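Local coordinates for protein PA-I Galactophilic Lectin (Enterobacter cloacae, PDB 6YGQ) that probably binds galactose-type sugars through a bound calcium ion, as in the related LecA-type bacterial lectins, at residues N23-G28 with V134-E139; I49-A54 with H102-S107; A43-E48 with P109-L114; S87-L92 with F117-K122. One frame throughout, in Å; residues are numbered along the deposited sequence.

Interaction 1. Residues N23-G28 with V134-E139; sequences NLIWSG and VEVYRE
A classic beta bulge in the six-stranded antiparallel sheet of this PA-IL-like beta-sandwich sets Ile25 and Trp26 together opposite Val136, where strand 24-31 pairs with strand 129-139. Val136 O takes two donors, Ile25 N at 2.8 Å in the carbonyl plane and Trp26 N at 3.2 Å on a more bent path. Beyond the bulge the pairing is regular, closing with a nearly straight bond from Val134 N to Gly28 O.

Flanking the strand, Ile25 CD1 rests 3.7 Å from Val136 CG1 and reaches over one face of the Arg138 guanidinium, while CG2 meets Arg138 CB. Branched, apolar Ile25 thus covers both the valine and the aliphatic root of the arginine, whose charged end pairs with Glu48. Trp26, its CG lying opposite the backbone N (chi1 -172°), turns its indole to the face that meets the other sheet; there it touches Thr40, Val42 and Leu116, and CE3 meets Val136 CG2, though the residue stays partly exposed. Glycine suits position 28: Gly28 N lies over one face of the Trp26 ring, and a side chain here would run into Trp26 CZ2.

Asn23 ND2 donates to Arg138 O; ND2 lies above the carbonyl plane of Arg138, whereas Arg138 O lies close to the amide plane of Asn23. Tyr104 of the second subunit also bonds this nitrogen, and Ser21 bonds OD1. On the face carrying Leu24 and Tyr137, a flat ring suits a methyl group: Leu24 CD1 makes a CH-pi contact 3.9 Å from the Tyr137 ring centroid, while Tyr137 OH donates to Glu135 OE1 at 2.5 Å.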
loop_
_atom_site.group_PDB
_atom_site.type_symbol
_atom_site.label_atom_id
_atom_site.label_comp_id
_atom_site.label_asym_id
_atom_site.label_seq_id
_atom_site.Cartn_x
_atom_site.Cartn_y
_atom_site.Cartn_z
ATOM N N ASN A 23 -12.036 12.927 8.600
ATOM C CA ASN A 23 -11.078 13.822 7.961
ATOM C C ASN A 23 -10.790 13.436 6.513
ATOM O O ASN A 23 -9.877 14.000 5.900
ATOM C CB ASN A 23 -9.775 13.862 8.766
ATOM C CG ASN A 23 -9.045 12.538 8.763
ATOM O OD1 ASN A 23 -9.663 11.473 8.747
ATOM N ND2 ASN A 23 -7.719 12.598 8.785
ATOM N N LEU A 24 -11.545 12.492 5.959
ATOM C CA LEU A 24 -11.434 12.177 4.542
ATOM C C LEU A 24 -11.815 13.399 3.717
ATOM O O LEU A 24 -12.843 14.035 3.971
ATOM C CB LEU A 24 -12.341 10.993 4.199
ATOM C CG LEU A 24 -12.384 10.530 2.742
ATOM C CD1 LEU A 24 -11.058 9.904 2.340
ATOM C CD2 LEU A 24 -13.535 9.553 2.516
ATOM N N ILE A 25 -10.982 13.743 2.740
ATOM C CA ILE A 25 -11.288 14.859 1.856
ATOM C C ILE A 25 -11.434 14.445 0.398
ATOM O O ILE A 25 -11.976 15.228 -0.398
ATOM C CB ILE A 25 -10.237 15.982 1.983
ATOM C CG1 ILE A 25 -8.833 15.458 1.685
ATOM C CG2 ILE A 25 -10.284 16.595 3.377
ATOM C CD1 ILE A 25 -7.756 16.521 1.814
ATOM N N TRP A 26 -10.991 13.252 0.007
ATOM C CA TRP A 26 -11.195 12.796 -1.360
ATOM C C TRP A 26 -10.972 11.295 -1.433
ATOM O O TRP A 26 -10.047 10.767 -0.809
ATOM C CB TRP A 26 -10.254 13.503 -2.343
ATOM C CG TRP A 26 -10.561 13.206 -3.787
ATOM C CD1 TRP A 26 -11.475 13.842 -4.575
ATOM C CD2 TRP A 26 -9.952 12.201 -4.612
ATOM N NE1 TRP A 26 -11.474 13.299 -5.837
ATOM C CE2 TRP A 26 -10.548 12.290 -5.887
ATOM C CE3 TRP A 26 -8.963 11.235 -4.398
ATOM C CZ2 TRP A 26 -10.188 11.452 -6.942
ATOM C CZ3 TRP A 26 -8.607 10.402 -5.449
ATOM C CH2 TRP A 26 -9.218 10.517 -6.703
ATOM N N SER A 27 -11.812 10.624 -2.214
ATOM C CA SER A 27 -11.662 9.196 -2.463
ATOM C C SER A 27 -12.115 8.907 -3.883
ATOM O O SER A 27 -13.270 9.175 -4.231
ATOM C CB SER A 27 -12.471 8.371 -1.466
ATOM O OG SER A 27 -12.306 6.991 -1.728
ATOM N N GLY A 28 -11.220 8.359 -4.689
ATOM C CA GLY A 28 -11.528 8.073 -6.067
ATOM C C GLY A 28 -10.529 7.115 -6.668
ATOM O O GLY A 28 -9.845 6.378 -5.955
ATOM N N VAL A 134 -7.546 5.421 -4.377
ATOM C CA VAL A 134 -6.749 6.351 -3.587
ATOM C C VAL A 134 -7.660 7.157 -2.673
ATOM O O VAL A 134 -8.719 7.634 -3.097
ATOM C CB VAL A 134 -5.924 7.298 -4.486
ATOM C CG1 VAL A 134 -4.979 8.136 -3.639
ATOM C CG2 VAL A 134 -5.159 6.515 -5.544
ATOM N N GLU A 135 -7.240 7.310 -1.418
ATOM C CA GLU A 135 -7.911 8.153 -0.440
ATOM C C GLU A 135 -6.968 9.271 -0.008
ATOM O O GLU A 135 -5.752 9.073 0.079
ATOM C CB GLU A 135 -8.354 7.343 0.788
ATOM C CG GLU A 135 -9.234 6.140 0.476
ATOM C CD GLU A 135 -9.206 5.084 1.575
ATOM O OE1 GLU A 135 -8.754 5.394 2.700
ATOM O OE2 GLU A 135 -9.640 3.942 1.313
ATOM N N VAL A 136 -7.532 10.447 0.265
ATOM C CA VAL A 136 -6.768 11.605 0.717
ATOM C C VAL A 136 -7.418 12.152 1.982
ATOM O O VAL A 136 -8.631 12.397 2.004
ATOM C CB VAL A 136 -6.688 12.706 -0.358
ATOM C CG1 VAL A 136 -5.794 13.849 0.113
ATOM C CG2 VAL A 136 -6.182 12.133 -1.670
ATOM N N TYR A 137 -6.610 12.359 3.020
ATOM C CA TYR A 137 -7.078 12.824 4.318
ATOM C C TYR A 137 -6.370 14.114 4.703
ATOM O O TYR A 137 -5.185 14.295 4.408
ATOM C CB TYR A 137 -6.830 11.766 5.405
ATOM C CG TYR A 137 -7.563 10.471 5.171
ATOM C CD1 TYR A 137 -7.002 9.460 4.401
ATOM C CD2 TYR A 137 -8.820 10.259 5.716
ATOM C CE1 TYR A 137 -7.676 8.276 4.183
ATOM C CE2 TYR A 137 -9.499 9.081 5.503
ATOM C CZ TYR A 137 -8.923 8.093 4.738
ATOM O OH TYR A 137 -9.607 6.918 4.528
ATOM N N ARG A 138 -7.102 15.004 5.368
ATOM C CA ARG A 138 -6.531 16.214 5.943
ATOM C C ARG A 138 -6.086 15.919 7.371
ATOM O O ARG A 138 -6.851 15.350 8.159
ATOM C CB ARG A 138 -7.553 17.351 5.923
ATOM C CG ARG A 138 -7.002 18.708 6.343
ATOM C CD ARG A 138 -6.569 19.543 5.141
ATOM N NE ARG A 138 -7.670 19.814 4.219
ATOM C CZ ARG A 138 -7.567 20.558 3.121
ATOM N NH1 ARG A 138 -6.408 21.117 2.797
ATOM N NH2 ARG A 138 -8.626 20.745 2.345
ATOM N N GLU A 139 -4.854 16.297 7.700
ATOM C CA GLU A 139 -4.289 16.040 9.015
ATOM C C GLU A 139 -4.108 17.343 9.784
ATOM O O GLU A 139 -3.976 18.426 9.206
ATOM C CB GLU A 139 -2.938 15.319 8.914
ATOM C CG GLU A 139 -2.960 14.042 8.096
ATOM C CD GLU A 139 -3.544 12.862 8.850
ATOM O OE1 GLU A 139 -4.215 13.075 9.883
ATOM O OE2 GLU A 139 -3.331 11.716 8.404
#

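Interaction 2. Residues I49-A54 with H102-S107; sequences IITILA and HKYRWS
Ile50 and Ile52 lie beside the indole of Trp106, and here the pairing of strand 49-59 with strand 102-107 is closely packed. Both isoleucine CD1 atoms come near the benzo end of the ring, Ile50 CD1 at 3.8 Å from Trp106 CE3, with all three side chains pointing the same way. Close too are Ile49 CG2 and Arg105 CA, 3.5 Å apart, and Leu53, buried with CD2 against His102 CB and against Tyr137.

Between two regular hydrogen-bonded pairs, Ile50-Trp106 and Ile52-Lys103, the register slips by one. Arg105 takes left-handed backbone angles (phi 51°, psi 57°), and its N, turned from the usual backbone acceptor, finds Thr51 OG1 at 3.0 Å in an almost straight bond. A hydroxyl is apt here, because OG1 can accept from Arg105 N and also hydrogen-bond Glu139 of its own chain.

The solvent side is looser: Ser107 is exposed beside Ile49, the His102 imidazole leads outward, and Lys103 lays its CD 3.5 Å above the plane of the Trp106 ring while its amine leads away. Another side is covered by the second subunit. Tyr104 and Arg105 turn from strand 49-59, Arg105 CG sitting over the centre of the phenol, and their polar ends reach Glu139 of that subunit. The bulged corner at Arg105 thus lies at the dimer contact of this beta-sandwich lectin.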
loop_
_atom_site.group_PDB
_atom_site.type_symbol
_atom_site.label_atom_id
_atom_site.label_comp_id
_atom_site.label_asym_id
_atom_site.label_seq_id
_atom_site.Cartn_x
_atom_site.Cartn_y
_atom_site.Cartn_z
ATOM N N ILE A 49 -1.131 19.678 5.917
ATOM C CA ILE A 49 -0.662 18.307 6.093
ATOM C C ILE A 49 -1.764 17.370 5.617
ATOM O O ILE A 49 -2.903 17.447 6.094
ATOM C CB ILE A 49 -0.284 18.012 7.553
ATOM C CG1 ILE A 49 0.757 19.016 8.047
ATOM C CG2 ILE A 49 0.247 16.590 7.683
ATOM C CD1 ILE A 49 1.107 18.865 9.516
ATOM N N ILE A 50 -1.425 16.480 4.683
ATOM C CA ILE A 50 -2.379 15.524 4.144
ATOM C C ILE A 50 -1.758 14.134 4.149
ATOM O O ILE A 50 -0.537 13.968 4.198
ATOM C CB ILE A 50 -2.847 15.895 2.718
ATOM C CG1 ILE A 50 -1.680 15.887 1.729
ATOM C CG2 ILE A 50 -3.528 17.256 2.722
ATOM C CD1 ILE A 50 -2.118 15.923 0.276
ATOM N N THR A 51 -2.627 13.130 4.095
ATOM C CA THR A 51 -2.216 11.738 3.999
ATOM C C THR A 51 -2.896 11.114 2.791
ATOM O O THR A 51 -4.109 11.258 2.614
ATOM C CB THR A 51 -2.567 10.966 5.274
ATOM O OG1 THR A 51 -1.699 11.383 6.337
ATOM C CG2 THR A 51 -2.424 9.468 5.048
ATOM N N ILE A 52 -2.112 10.432 1.962
ATOM C CA ILE A 52 -2.614 9.749 0.776
ATOM C C ILE A 52 -2.382 8.255 0.962
ATOM O O ILE A 52 -1.285 7.838 1.351
ATOM C CB ILE A 52 -1.932 10.258 -0.507
ATOM C CG1 ILE A 52 -2.030 11.783 -0.601
ATOM C CG2 ILE A 52 -2.566 9.611 -1.732
ATOM C CD1 ILE A 52 -0.981 12.409 -1.503
ATOM N N LEU A 53 -3.416 7.458 0.691
ATOM C CA LEU A 53 -3.362 6.006 0.814
ATOM C C LEU A 53 -3.887 5.370 -0.463
ATOM O O LEU A 53 -4.874 5.844 -1.034
ATOM C CB LEU A 53 -4.193 5.520 2.002
ATOM C CG LEU A 53 -3.925 6.210 3.338
ATOM C CD1 LEU A 53 -4.986 5.812 4.352
ATOM C CD2 LEU A 53 -2.533 5.865 3.835
ATOM N N ALA A 54 -3.253 4.280 -0.897
ATOM C CA ALA A 54 -3.609 3.698 -2.181
ATOM C C ALA A 54 -3.464 2.183 -2.172
ATOM O O ALA A 54 -2.727 1.606 -1.370
ATOM C CB ALA A 54 -2.752 4.290 -3.310
ATOM N N HIS A 102 1.447 4.752 0.173
ATOM C CA HIS A 102 1.014 5.699 1.186
ATOM C C HIS A 102 2.031 6.818 1.315
ATOM O O HIS A 102 3.240 6.586 1.246
ATOM C CB HIS A 102 0.819 5.008 2.545
ATOM C CG HIS A 102 1.937 4.087 2.928
ATOM N ND1 HIS A 102 3.115 4.535 3.485
ATOM C CD2 HIS A 102 2.049 2.739 2.846
ATOM C CE1 HIS A 102 3.907 3.505 3.724
ATOM N NE2 HIS A 102 3.285 2.404 3.344
ATOM N N LYS A 103 1.521 8.033 1.494
ATOM C CA LYS A 103 2.323 9.193 1.864
ATOM C C LYS A 103 1.690 9.783 3.116
ATOM O O LYS A 103 0.634 10.419 3.044
ATOM C CB LYS A 103 2.382 10.217 0.736
ATOM C CG LYS A 103 3.621 11.082 0.795
ATOM C CD LYS A 103 3.647 12.097 -0.330
ATOM C CE LYS A 103 5.056 12.273 -0.882
ATOM N NZ LYS A 103 6.046 12.709 0.141
ATOM N N TYR A 104 2.329 9.568 4.259
ATOM C CA TYR A 104 1.727 9.826 5.561
ATOM C C TYR A 104 2.181 11.173 6.102
ATOM O O TYR A 104 3.383 11.449 6.175
ATOM C CB TYR A 104 2.102 8.699 6.526
ATOM C CG TYR A 104 1.490 8.790 7.902
ATOM C CD1 TYR A 104 0.126 8.614 8.094
ATOM C CD2 TYR A 104 2.285 9.028 9.015
ATOM C CE1 TYR A 104 -0.430 8.685 9.358
ATOM C CE2 TYR A 104 1.737 9.103 10.279
ATOM C CZ TYR A 104 0.381 8.931 10.445
ATOM O OH TYR A 104 -0.167 9.005 11.704
ATOM N N ARG A 105 1.212 12.005 6.480
ATOM C CA ARG A 105 1.468 13.318 7.068
ATOM C C ARG A 105 2.445 14.117 6.208
ATOM O O ARG A 105 3.505 14.561 6.653
ATOM C CB ARG A 105 1.981 13.175 8.502
ATOM C CG ARG A 105 0.938 12.643 9.460
ATOM C CD ARG A 105 1.395 12.731 10.906
ATOM N NE ARG A 105 0.337 12.282 11.805
ATOM C CZ ARG A 105 -0.683 13.040 12.198
ATOM N NH1 ARG A 105 -0.785 14.296 11.783
ATOM N NH2 ARG A 105 -1.602 12.538 13.012
ATOM N N TRP A 106 2.056 14.291 4.950
ATOM C CA TRP A 106 2.856 15.029 3.983
ATOM C C TRP A 106 2.606 16.518 4.154
ATOM O O TRP A 106 1.469 16.982 4.013
ATOM C CB TRP A 106 2.494 14.582 2.569
ATOM C CG TRP A 106 3.252 15.266 1.474
ATOM C CD1 TRP A 106 4.523 15.754 1.534
ATOM C CD2 TRP A 106 2.786 15.524 0.144
ATOM N NE1 TRP A 106 4.878 16.303 0.324
ATOM C CE2 TRP A 106 3.828 16.174 -0.546
ATOM C CE3 TRP A 106 1.588 15.269 -0.530
ATOM C CZ2 TRP A 106 3.707 16.572 -1.876
ATOM C CZ3 TRP A 106 1.470 15.664 -1.850
ATOM C CH2 TRP A 106 2.523 16.307 -2.509
ATOM N N SER A 107 3.644 17.278 4.457
ATOM C CA SER A 107 3.506 18.723 4.510
ATOM C C SER A 107 3.581 19.254 3.091
ATOM O O SER A 107 4.654 19.257 2.467
ATOM C CB SER A 107 4.556 19.365 5.401
ATOM O OG SER A 107 4.268 20.740 5.602
#

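Interaction 3. Residues A43-E48 with P109-L114; sequences ALKAGE and PAEGTL
Leu44 and Gly112 form a hydrogen-bonded antiparallel pair, Leu44 N giving to Gly112 O at 2.7 Å and Gly112 N returning a bond to Leu44 O at 3.0 Å, before the two chains part into turns. Gly112 has a nearly flat backbone with a positive phi (164°), which glycine adopts readily and other residues rarely do. Opposite it the buried Leu44 side chain rises from the sheet and passes across Leu114, with Leu44 CD1 4.0 Å from Leu114 CB; both are apolar because they face the interior of the sandwich.

The neighbouring residues lie on the outer side and are polar or small. Lys45 and Glu111 run side by side in the same direction, and Glu111 OE2 rests 3.4 Å from Lys45 CG, against the aliphatic stem. The charged ends stay apart, Lys45 NZ being 4.9 Å from Glu111 OE2, so any attraction is probably long-range and modest. Glu111 CG, opposite its own backbone N (chi1 -178°), packs against Leu44 O. Small Ala46 brings its CB to Pro109 O at 3.9 Å, while Ala110 O is buried without a polar partner.

From Lys45 to Glu48 the chain makes a type II beta turn, with Gly47 in the position whose positive phi glycine accepts readily. Glu48 folds back so that Glu48 OE1 receives Lys45 N at 3.1 Å from well above the carboxylate plane, and Arg138 forms a salt bridge to the same oxygen. Two connections meet here, one leading from strand 38-44 to 49-59 and the other from 102-107 to 112-118: paired crossings from sheet to sheet at one end of a beta-sandwich.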
loop_
_atom_site.group_PDB
_atom_site.type_symbol
_atom_site.label_atom_id
_atom_site.label_comp_id
_atom_site.label_asym_id
_atom_site.label_seq_id
_atom_site.Cartn_x
_atom_site.Cartn_y
_atom_site.Cartn_z
ATOM N N ALA A 43 -7.965 21.623 -3.544
ATOM C CA ALA A 43 -7.126 22.815 -3.600
ATOM C C ALA A 43 -6.286 22.872 -2.331
ATOM O O ALA A 43 -6.814 23.112 -1.239
ATOM C CB ALA A 43 -7.981 24.069 -3.754
ATOM N N LEU A 44 -4.985 22.650 -2.469
ATOM C CA LEU A 44 -4.074 22.644 -1.338
ATOM C C LEU A 44 -3.332 23.969 -1.237
ATOM O O LEU A 44 -3.115 24.663 -2.233
ATOM C CB LEU A 44 -3.059 21.508 -1.460
ATOM C CG LEU A 44 -3.604 20.082 -1.449
ATOM C CD1 LEU A 44 -2.506 19.117 -1.874
ATOM C CD2 LEU A 44 -4.148 19.722 -0.079
ATOM N N LYS A 45 -2.938 24.311 -0.016
ATOM C CA LYS A 45 -2.063 25.444 0.232
ATOM C C LYS A 45 -0.809 24.950 0.938
ATOM O O LYS A 45 -0.852 23.999 1.726
ATOM C CB LYS A 45 -2.762 26.520 1.070
ATOM C CG LYS A 45 -3.836 27.286 0.299
ATOM C CD LYS A 45 -4.382 28.504 1.055
ATOM C CE LYS A 45 -3.295 29.361 1.700
ATOM N NZ LYS A 45 -3.869 30.477 2.508
ATOM N N ALA A 46 0.313 25.593 0.627
ATOM C CA ALA A 46 1.584 25.220 1.230
ATOM C C ALA A 46 1.455 25.177 2.745
ATOM O O ALA A 46 0.872 26.075 3.360
ATOM C CB ALA A 46 2.671 26.214 0.815
ATOM N N GLY A 47 1.985 24.116 3.345
ATOM C CA GLY A 47 2.004 23.963 4.777
ATOM C C GLY A 47 0.899 23.092 5.335
ATOM O O GLY A 47 1.013 22.627 6.474
ATOM N N GLU A 48 -0.171 22.873 4.575
ATOM C CA GLU A 48 -1.187 21.917 4.990
ATOM C C GLU A 48 -0.580 20.519 5.045
ATOM O O GLU A 48 0.377 20.205 4.332
ATOM C CB GLU A 48 -2.377 21.954 4.027
ATOM C CG GLU A 48 -3.140 23.279 4.050
ATOM C CD GLU A 48 -4.277 23.339 3.041
ATOM O OE1 GLU A 48 -4.302 22.513 2.105
ATOM O OE2 GLU A 48 -5.150 24.222 3.182
ATOM N N PRO A 109 4.164 21.102 -0.152
ATOM C CA PRO A 109 5.217 22.102 -0.361
ATOM C C PRO A 109 4.793 23.309 -1.183
ATOM O O PRO A 109 5.489 24.329 -1.168
ATOM C CB PRO A 109 6.311 21.301 -1.081
ATOM C CG PRO A 109 5.554 20.268 -1.857
ATOM C CD PRO A 109 4.308 19.945 -1.057
ATOM N N ALA A 110 3.673 23.228 -1.898
ATOM C CA ALA A 110 3.276 24.332 -2.758
ATOM C C ALA A 110 1.762 24.393 -2.881
ATOM O O ALA A 110 1.056 23.407 -2.655
ATOM C CB ALA A 110 3.912 24.210 -4.152
ATOM N N GLU A 111 1.276 25.575 -3.249
ATOM C CA GLU A 111 -0.149 25.796 -3.448
ATOM C C GLU A 111 -0.566 25.321 -4.833
ATOM O O GLU A 111 0.115 25.581 -5.828
ATOM C CB GLU A 111 -0.479 27.279 -3.279
ATOM C CG GLU A 111 -1.952 27.626 -3.410
ATOM C CD GLU A 111 -2.216 29.102 -3.178
ATOM O OE1 GLU A 111 -1.722 29.925 -3.977
ATOM O OE2 GLU A 111 -2.913 29.442 -2.199
ATOM N N GLY A 112 -1.686 24.621 -4.891
ATOM C CA GLY A 112 -2.191 24.127 -6.154
ATOM C C GLY A 112 -3.236 23.057 -5.936
ATOM O O GLY A 112 -3.552 22.678 -4.809
ATOM N N THR A 113 -3.772 22.578 -7.056
ATOM C CA THR A 113 -4.754 21.504 -7.045
ATOM C C THR A 113 -4.045 20.168 -7.219
ATOM O O THR A 113 -3.165 20.029 -8.078
ATOM C CB THR A 113 -5.793 21.701 -8.146
ATOM O OG1 THR A 113 -6.460 22.953 -7.947
ATOM C CG2 THR A 113 -6.818 20.573 -8.124
ATOM N N LEU A 114 -4.438 19.192 -6.407
ATOM C CA LEU A 114 -3.774 17.900 -6.376
ATOM C C LEU A 114 -4.249 17.016 -7.520
ATOM O O LEU A 114 -5.451 16.788 -7.689
ATOM C CB LEU A 114 -4.039 17.205 -5.041
ATOM C CG LEU A 114 -3.545 15.764 -4.889
ATOM C CD1 LEU A 114 -2.030 15.721 -4.965
ATOM C CD2 LEU A 114 -4.038 15.155 -3.582
#

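Interaction 4. Residues S87-L92 with F117-K122; sequences SLQARL and FFADGK. With CA (calcium ion), chain E.
Ser87 opens the contact: Ser87 O accepts from Ala119 N at 2.8 Å, a bond lying in the carbonyl plane. Ser87 CB rests 3.8 Å from Phe118 CE2, and its OG shares a water with Ala119 O, so a small hydroxyl residue fits both the ring and the bridge. Next, Leu88 CD1 lies near Phe117 O, and the residue otherwise joins the apolar interior beside Val134 and Phe132. Gln89 is locked by the backbone, its N and O both bonded to Phe117, while CB approaches the far end of the Phe117 ring and CG touches Ala119 CB. Its amide nitrogen is held by Pro86. Small Ala90 faces away, although its O meets the ring edge of Phe117.

Arg91 then lays its guanidinium over the Phe117 face in a cation-pi stack, with Arg91 CZ 4.0 Å from the Phe117 ring centroid and the planes 27° apart. Bends at chi2 and chi3 fold the arginine back; the Phe117 torsion (chi1 74°) leans the ring over strand 88-92 to meet it. Asn96 bonds to NH1.

Farther on, Asp120 OD2 binds the calcium ion at 2.5 Å alongside Asn60, Gln124, Asp127 and Asn128. OD1 receives Gly121 N and a metal-bound water. The stacked cation and backbone bonds fix the strand end, and Asp120, two residues beyond Phe118, probably inherits that placement.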
loop_
_atom_site.group_PDB
_atom_site.type_symbol
_atom_site.label_atom_id
_atom_site.label_comp_id
_atom_site.label_asym_id
_atom_site.label_seq_id
_atom_site.Cartn_x
_atom_site.Cartn_y
_atom_site.Cartn_z
ATOM N N SER A 87 4.622 3.560 -8.702
ATOM C CA SER A 87 3.762 3.765 -9.861
ATOM C C SER A 87 2.747 4.877 -9.624
ATOM O O SER A 87 2.366 5.575 -10.570
ATOM C CB SER A 87 3.040 2.465 -10.216
ATOM O OG SER A 87 3.939 1.507 -10.751
ATOM N N LEU A 88 2.293 5.052 -8.385
ATOM C CA LEU A 88 1.391 6.143 -8.050
ATOM C C LEU A 88 2.202 7.354 -7.612
ATOM O O LEU A 88 3.029 7.265 -6.697
ATOM C CB LEU A 88 0.415 5.749 -6.943
ATOM C CG LEU A 88 -0.532 6.870 -6.500
ATOM C CD1 LEU A 88 -1.464 7.276 -7.640
ATOM C CD2 LEU A 88 -1.328 6.445 -5.273
ATOM N N GLN A 89 1.948 8.481 -8.263
ATOM C CA GLN A 89 2.626 9.730 -7.976
ATOM C C GLN A 89 1.590 10.838 -7.892
ATOM O O GLN A 89 0.446 10.688 -8.331
ATOM C CB GLN A 89 3.674 10.046 -9.046
ATOM C CG GLN A 89 4.505 8.833 -9.430
ATOM C CD GLN A 89 5.935 9.176 -9.766
ATOM O OE1 GLN A 89 6.255 10.323 -10.086
ATOM N NE2 GLN A 89 6.810 8.179 -9.704
ATOM N N ALA A 90 2.010 11.947 -7.298
ATOM C CA ALA A 90 1.200 13.147 -7.186
ATOM C C ALA A 90 1.799 14.223 -8.078
ATOM O O ALA A 90 3.022 14.321 -8.213
ATOM C CB ALA A 90 1.137 13.634 -5.737
ATOM N N ARG A 91 0.933 15.009 -8.706
ATOM C CA ARG A 91 1.345 16.169 -9.482
ATOM C C ARG A 91 0.735 17.405 -8.841
ATOM O O ARG A 91 -0.472 17.444 -8.578
ATOM C CB ARG A 91 0.921 16.055 -10.946
ATOM C CG ARG A 91 1.382 17.228 -11.805
ATOM C CD ARG A 91 1.959 16.765 -13.137
ATOM N NE ARG A 91 1.018 15.935 -13.887
ATOM C CZ ARG A 91 1.299 14.734 -14.394
ATOM N NH1 ARG A 91 2.501 14.194 -14.242
ATOM N NH2 ARG A 91 0.364 14.069 -15.059
ATOM N N LEU A 92 1.573 18.403 -8.584
ATOM C CA LEU A 92 1.160 19.621 -7.896
ATOM C C LEU A 92 2.070 20.732 -8.394
ATOM O O LEU A 92 3.291 20.625 -8.260
ATOM C CB LEU A 92 1.268 19.446 -6.380
ATOM C CG LEU A 92 0.818 20.597 -5.482
ATOM C CD1 LEU A 92 -0.694 20.705 -5.436
ATOM C CD2 LEU A 92 1.392 20.401 -4.081
ATOM N N PHE A 117 -1.603 10.446 -10.484
ATOM C CA PHE A 117 -1.423 9.835 -11.790
ATOM C C PHE A 117 -0.585 8.571 -11.681
ATOM O O PHE A 117 0.182 8.383 -10.733
ATOM C CB PHE A 117 -0.801 10.837 -12.797
ATOM C CG PHE A 117 0.666 11.114 -12.584
ATOM C CD1 PHE A 117 1.083 12.067 -11.668
ATOM C CD2 PHE A 117 1.625 10.441 -13.322
ATOM C CE1 PHE A 117 2.431 12.330 -11.480
ATOM C CE2 PHE A 117 2.975 10.694 -13.138
ATOM C CZ PHE A 117 3.378 11.641 -12.217
ATOM N N PHE A 118 -0.797 7.688 -12.655
ATOM C CA PHE A 118 -0.004 6.481 -12.844
ATOM C C PHE A 118 1.216 6.831 -13.685
ATOM O O PHE A 118 1.090 7.462 -14.739
ATOM C CB PHE A 118 -0.851 5.406 -13.529
ATOM C CG PHE A 118 -0.126 4.113 -13.774
ATOM C CD1 PHE A 118 0.485 3.867 -14.992
ATOM C CD2 PHE A 118 -0.074 3.136 -12.793
ATOM C CE1 PHE A 118 1.148 2.674 -15.225
ATOM C CE2 PHE A 118 0.590 1.943 -13.018
ATOM C CZ PHE A 118 1.200 1.712 -14.238
ATOM N N ALA A 119 2.393 6.431 -13.217
ATOM C CA ALA A 119 3.649 6.787 -13.863
ATOM C C ALA A 119 3.964 5.795 -14.978
ATOM O O ALA A 119 4.073 4.590 -14.733
ATOM C CB ALA A 119 4.785 6.820 -12.842
ATOM N N ASP A 120 4.122 6.307 -16.195
ATOM C CA ASP A 120 4.526 5.485 -17.327
ATOM C C ASP A 120 5.217 6.389 -18.336
ATOM O O ASP A 120 5.165 7.617 -18.240
ATOM C CB ASP A 120 3.335 4.758 -17.957
ATOM C CG ASP A 120 3.755 3.543 -18.772
ATOM O OD1 ASP A 120 4.964 3.230 -18.808
ATOM O OD2 ASP A 120 2.872 2.900 -19.377
ATOM N N GLY A 121 5.879 5.764 -19.303
ATOM C CA GLY A 121 6.590 6.525 -20.306
ATOM C C GLY A 121 5.648 7.335 -21.174
ATOM O O GLY A 121 4.506 6.952 -21.428
ATOM N N LYS A 122 6.141 8.485 -21.625
ATOM C CA LYS A 122 5.377 9.318 -22.541
ATOM C C LYS A 122 4.962 8.505 -23.759
ATOM O O LYS A 122 5.785 7.825 -24.379
ATOM C CB LYS A 122 6.208 10.530 -22.963
ATOM C CG LYS A 122 5.412 11.618 -23.663
ATOM C CD LYS A 122 6.323 12.676 -24.270
ATOM C CE LYS A 122 5.859 13.068 -25.665
ATOM N NZ LYS A 122 6.254 12.060 -26.689
HETATM CA CA CA E . 2.614 1.035 -21.004
HETATM O O HOH W 1 4.937 2.764 -13.059
HETATM O O HOH W 2 5.035 1.255 -20.532
HETATM O O HOH W 3 4.002 -0.092 -22.807
#

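All four contacts belong to one beta-sandwich. Interactions 1 and 2, with centres 9 Å apart, share the six-stranded sheet, in which strand 49-59 lies between 102-107 and 129-139. Interactions 3 and 4, 18 Å apart, both use strand 112-118 of the four-stranded sheet. Leu44 against Ile50 and Leu88 against Val134 and Ala54 join the two sheets across the interior. Along the chain, interaction 1 encloses the other three, interaction 3 encloses interaction 2, and interaction 4 crosses both 2 and 3. Interactions 1 and 2 also meet the second subunit, whereas interaction 4 leads to the calcium site, so dimer contact and metal binding occupy different parts of the domain.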